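Local coordinates for protein CurH (Lyngbya majuscula, PDB 3KG7) that probably dehydrates beta-hydroxyacyl intermediates during curacin assembly, as a dehydratase domain of a polyketide synthase, at residues C[150-155]-C[214-219]; C[166-171]-C[204-209]. All coordinates share one frame; numbering follows the deposited sequence.

Contact 1 of 2, residues C[150-155]-C[214-219]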
# COMPACT_ATOMS: atom_id res chain seq x y z
N THR C 150 27.01 30.65 20.04
CA THR C 150 26.66 29.50 19.20
C THR C 150 27.86 28.91 18.46
O THR C 150 27.89 27.71 18.19
CB THR C 150 25.52 29.84 18.19
OG1 THR C 150 25.97 30.85 17.28
CG2 THR C 150 24.27 30.31 18.92
N ASP C 151 28.84 29.75 18.15
CA ASP C 151 30.08 29.29 17.51
C ASP C 151 30.78 28.20 18.32
O ASP C 151 31.33 27.26 17.74
CB ASP C 151 31.03 30.47 17.27
CG ASP C 151 30.57 31.37 16.13
OD1 ASP C 151 29.58 31.04 15.45
OD2 ASP C 151 31.22 32.42 15.93
N THR C 152 30.75 28.33 19.64
CA THR C 152 31.35 27.34 20.54
C THR C 152 30.70 25.97 20.35
O THR C 152 31.39 24.95 20.40
CB THR C 152 31.23 27.77 22.02
OG1 THR C 152 31.14 29.20 22.11
CG2 THR C 152 32.45 27.30 22.82
N LEU C 153 29.39 25.97 20.11
CA LEU C 153 28.63 24.75 19.87
C LEU C 153 28.91 24.17 18.48
O LEU C 153 29.05 22.95 18.32
CB LEU C 153 27.12 25.00 20.02
CG LEU C 153 26.52 25.43 21.36
CD1 LEU C 153 25.06 25.83 21.16
CD2 LEU C 153 26.63 24.33 22.40
N THR C 154 28.98 25.05 17.48
CA THR C 154 29.22 24.65 16.09
C THR C 154 30.54 23.89 15.98
O THR C 154 30.65 22.93 15.22
CB THR C 154 29.25 25.86 15.11
OG1 THR C 154 28.21 26.80 15.46
CG2 THR C 154 29.03 25.40 13.66
N GLU C 155 31.52 24.32 16.76
CA GLU C 155 32.83 23.67 16.77
C GLU C 155 32.76 22.28 17.38
O GLU C 155 33.40 21.35 16.89
CB GLU C 155 33.86 24.55 17.49
CG GLU C 155 34.41 25.67 16.60
CD GLU C 155 35.03 26.81 17.40
OE1 GLU C 155 34.29 27.47 18.18
OE2 GLU C 155 36.25 27.06 17.25
N ASP C 214 26.64 18.93 29.95
CA ASP C 214 28.01 18.47 29.79
C ASP C 214 28.36 18.18 28.32
O ASP C 214 28.92 17.13 28.00
CB ASP C 214 28.23 17.20 30.63
CG ASP C 214 27.30 16.06 30.21
OD1 ASP C 214 26.07 16.24 30.24
OD2 ASP C 214 27.83 14.99 29.85
N LEU C 215 28.03 19.12 27.44
CA LEU C 215 28.27 18.94 26.00
C LEU C 215 29.75 19.11 25.60
O LEU C 215 30.17 18.62 24.56
CB LEU C 215 27.36 19.86 25.17
CG LEU C 215 27.08 19.44 23.72
CD1 LEU C 215 25.85 18.53 23.64
CD2 LEU C 215 26.90 20.66 22.83
N PHE C 216 30.52 19.78 26.45
CA PHE C 216 31.96 19.93 26.24
C PHE C 216 32.73 18.66 26.63
O PHE C 216 33.96 18.61 26.51
CB PHE C 216 32.50 21.14 27.02
CG PHE C 216 31.95 22.46 26.55
CD1 PHE C 216 30.75 22.96 27.05
CD2 PHE C 216 32.63 23.21 25.59
CE1 PHE C 216 30.24 24.18 26.61
CE2 PHE C 216 32.12 24.43 25.14
CZ PHE C 216 30.92 24.92 25.65
N ASP C 217 31.99 17.65 27.08
CA ASP C 217 32.56 16.41 27.62
C ASP C 217 32.60 15.32 26.56
O ASP C 217 33.51 14.48 26.56
CB ASP C 217 31.71 15.95 28.81
CG ASP C 217 32.54 15.37 29.95
OD1 ASP C 217 33.53 14.65 29.68
OD2 ASP C 217 32.19 15.63 31.11
N PHE C 218 31.61 15.33 25.67
CA PHE C 218 31.49 14.40 24.55
C PHE C 218 32.81 14.37 23.75
O PHE C 218 32.98 15.15 22.81
CB PHE C 218 30.33 14.82 23.63
CG PHE C 218 28.95 14.66 24.24
CD1 PHE C 218 27.97 13.91 23.58
CD2 PHE C 218 28.61 15.29 25.44
CE1 PHE C 218 26.69 13.77 24.13
CE2 PHE C 218 27.32 15.15 25.99
CZ PHE C 218 26.37 14.39 25.33
N SER C 219 33.72 13.47 24.14
CA SER C 219 35.10 13.46 23.60
C SER C 219 35.17 13.83 22.12
O SER C 219 34.65 13.11 21.25
CB SER C 219 35.80 12.12 23.87
OG SER C 219 35.38 11.12 22.96

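Contact 2 of 2, residues C[166-171]-C[204-209]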
# COMPACT_ATOMS: atom_id res chain seq x y z
N PRO C 166 21.89 25.92 6.85
CA PRO C 166 20.86 26.95 6.99
C PRO C 166 19.46 26.44 7.38
O PRO C 166 18.75 27.10 8.15
CB PRO C 166 20.81 27.58 5.60
CG PRO C 166 22.20 27.48 5.12
CD PRO C 166 22.74 26.18 5.67
N MSE C 167 19.08 25.28 6.84
CA MSE C 167 17.76 24.72 7.04
C MSE C 167 17.65 23.90 8.32
O MSE C 167 16.57 23.39 8.65
CB MSE C 167 17.38 23.88 5.83
CG MSE C 167 16.53 24.62 4.83
SE MSE C 167 16.41 23.70 3.12
CE MSE C 167 17.46 24.92 2.00
N LEU C 168 18.77 23.78 9.03
CA LEU C 168 18.84 23.05 10.30
C LEU C 168 19.17 23.99 11.47
O LEU C 168 19.11 23.58 12.64
CB LEU C 168 19.89 21.94 10.22
CG LEU C 168 19.54 20.49 9.83
CD1 LEU C 168 18.76 19.77 10.92
CD2 LEU C 168 18.81 20.40 8.51
N GLN C 169 19.50 25.24 11.15
CA GLN C 169 19.88 26.21 12.17
C GLN C 169 18.68 26.78 12.91
O GLN C 169 18.26 27.92 12.68
CB GLN C 169 20.74 27.31 11.55
CG GLN C 169 22.18 26.87 11.35
CD GLN C 169 22.93 27.72 10.36
OE1 GLN C 169 22.36 28.24 9.40
NE2 GLN C 169 24.23 27.86 10.57
N ALA C 170 18.12 25.96 13.80
CA ALA C 170 16.90 26.29 14.53
C ALA C 170 17.18 26.82 15.93
O ALA C 170 16.26 27.28 16.61
CB ALA C 170 15.98 25.07 14.61
N VAL C 171 18.43 26.74 16.36
CA VAL C 171 18.81 27.17 17.70
C VAL C 171 19.09 28.67 17.74
O VAL C 171 20.15 29.13 17.32
CB VAL C 171 20.02 26.38 18.23
CG1 VAL C 171 20.27 26.72 19.69
CG2 VAL C 171 19.81 24.88 18.06
N LEU C 204 13.03 20.46 13.91
CA LEU C 204 12.68 21.01 15.21
C LEU C 204 12.85 20.01 16.34
O LEU C 204 13.33 20.36 17.42
CB LEU C 204 11.24 21.53 15.19
CG LEU C 204 10.94 22.71 14.27
CD1 LEU C 204 9.42 22.82 14.06
CD2 LEU C 204 11.52 23.99 14.84
N ILE C 205 12.46 18.75 16.10
CA ILE C 205 12.67 17.74 17.13
C ILE C 205 14.16 17.41 17.25
O ILE C 205 14.65 17.14 18.34
CB ILE C 205 11.73 16.48 17.01
CG1 ILE C 205 11.84 15.61 18.28
CG2 ILE C 205 11.98 15.68 15.73
CD1 ILE C 205 10.83 14.46 18.36
N ASP C 206 14.88 17.49 16.14
CA ASP C 206 16.32 17.27 16.21
C ASP C 206 17.02 18.33 17.03
O ASP C 206 17.93 18.02 17.78
CB ASP C 206 17.00 17.18 14.86
CG ASP C 206 18.41 16.68 14.99
OD1 ASP C 206 18.57 15.53 15.47
OD2 ASP C 206 19.36 17.44 14.68
N ALA C 207 16.59 19.58 16.86
CA ALA C 207 17.16 20.70 17.59
C ALA C 207 17.08 20.52 19.10
O ALA C 207 17.94 21.00 19.84
CB ALA C 207 16.47 21.97 17.19
N CYS C 208 16.04 19.83 19.57
CA CYS C 208 15.85 19.60 21.00
C CYS C 208 16.98 18.80 21.64
O CYS C 208 17.17 18.84 22.86
CB CYS C 208 14.52 18.89 21.23
SG CYS C 208 13.12 19.89 20.71
N THR C 209 17.71 18.07 20.80
CA THR C 209 18.64 17.06 21.27
C THR C 209 20.07 17.58 21.24
O THR C 209 21.01 16.84 21.57
CB THR C 209 18.54 15.80 20.39
OG1 THR C 209 19.13 16.07 19.12
CG2 THR C 209 17.09 15.38 20.20

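Contact 1 of 2, residues C[150-155]-C[214-219]
Leu153, on helix 150-159, lies across from Leu215 in the irregular loop 214-219, and their CA atoms, 8.5 Å apart, are the nearest across the contact. No hydrogen bond links the two backbones; a few apolar groups bridge the gap. The branch of Leu153 that carries CD2 makes the approach, and this methyl meets CD2 of Leu215 at 3.7 Å, with the two side chains nearly perpendicular. Leu215 points its CB at the helix, and a first torsion that sets CG anti to the backbone N (chi1 -157°) helps carry its CD2 to that meeting. Beside this buried pair lies a more exposed one. Thr152 brings its methyl CG2 to the rim of the Phe216 ring, near the ring plane, 3.7 Å from CE2 of that ring, so the contact is made with an edge and not a face. The hydroxyl OG1 of Thr152 is hydrogen-bonded instead to the carbonyl O of Asp149. Ile156 of the same helix touches both Leu215 and Phe216, joined by Tyr157 on Leu215, Leu148 on Phe216 and Leu211 on Leu153. The contact thus joins a peripheral helix to the connection between helix 202-207 and strand 225-236, on the flank of the second half of a double hotdog fold.

Contact 2 of 2, residues C[166-171]-C[204-209]
Ala170 and Ala207 mark the closest backbone approach, 6.4 Å between CA atoms, where the loop leading into strand 171-176 passes helix 202-207, probably the hotdog helix of the second half of this double hotdog domain. The apolar part is a meeting of small groups: CB of Ala170 and CB of Ala207 point at each other's segment and lie 4.1 Å apart, and with only a methyl on each side the two backbones come close. Ile185 of strand 181-186 touches both alanines and Leu204 as well. Leu168 adds a looser contact, its CD1 4.5 Å from OD2 of Asp206.

No hydrogen bond crosses directly between the segments; Arg210 bridges them, its NH1 donating a hydrogen bond to the carbonyl of Leu168 while its NE forms a long, weak ion pair with OD2 of Asp206. The same carboxylate oxygen has a weak hydrogen bond with the hydroxyl of Tyr164, so OD2 has two weak outside partners. In the loop, Gln169 is the centre of an inverse gamma turn, with a weak bond from Ala170 N to Leu168 O.

At the helix's C-terminal side, Asp206 O receives two donors from a single residue: Thr209 N at 3.0 Å and Thr209 OG1 at 2.7 Å, the hydroxyl lying in the carbonyl plane at a C=O...O angle of 147°.

Overall arrangement
Both contacts belong to the second half of the double hotdog. The centres of contact 1 and contact 2 lie 15 Å apart, and the nearest atoms of contact 1 and contact 2 are about 5 Å apart, without touching. Along the chain they are nested: 150-155 comes first, then 166-171, 204-209 and finally 214-219, so contact 2 falls inside the loop closed by contact 1. Contact 2 is buried, its centre about 9 Å from the chain centre, and contact 1 is partly buried, its centre at about 19 Å. The chain from helix 202-207 into the connection toward strand 225-236 thus packs first in the interior and next at the periphery, each time against an earlier part of the same hotdog half.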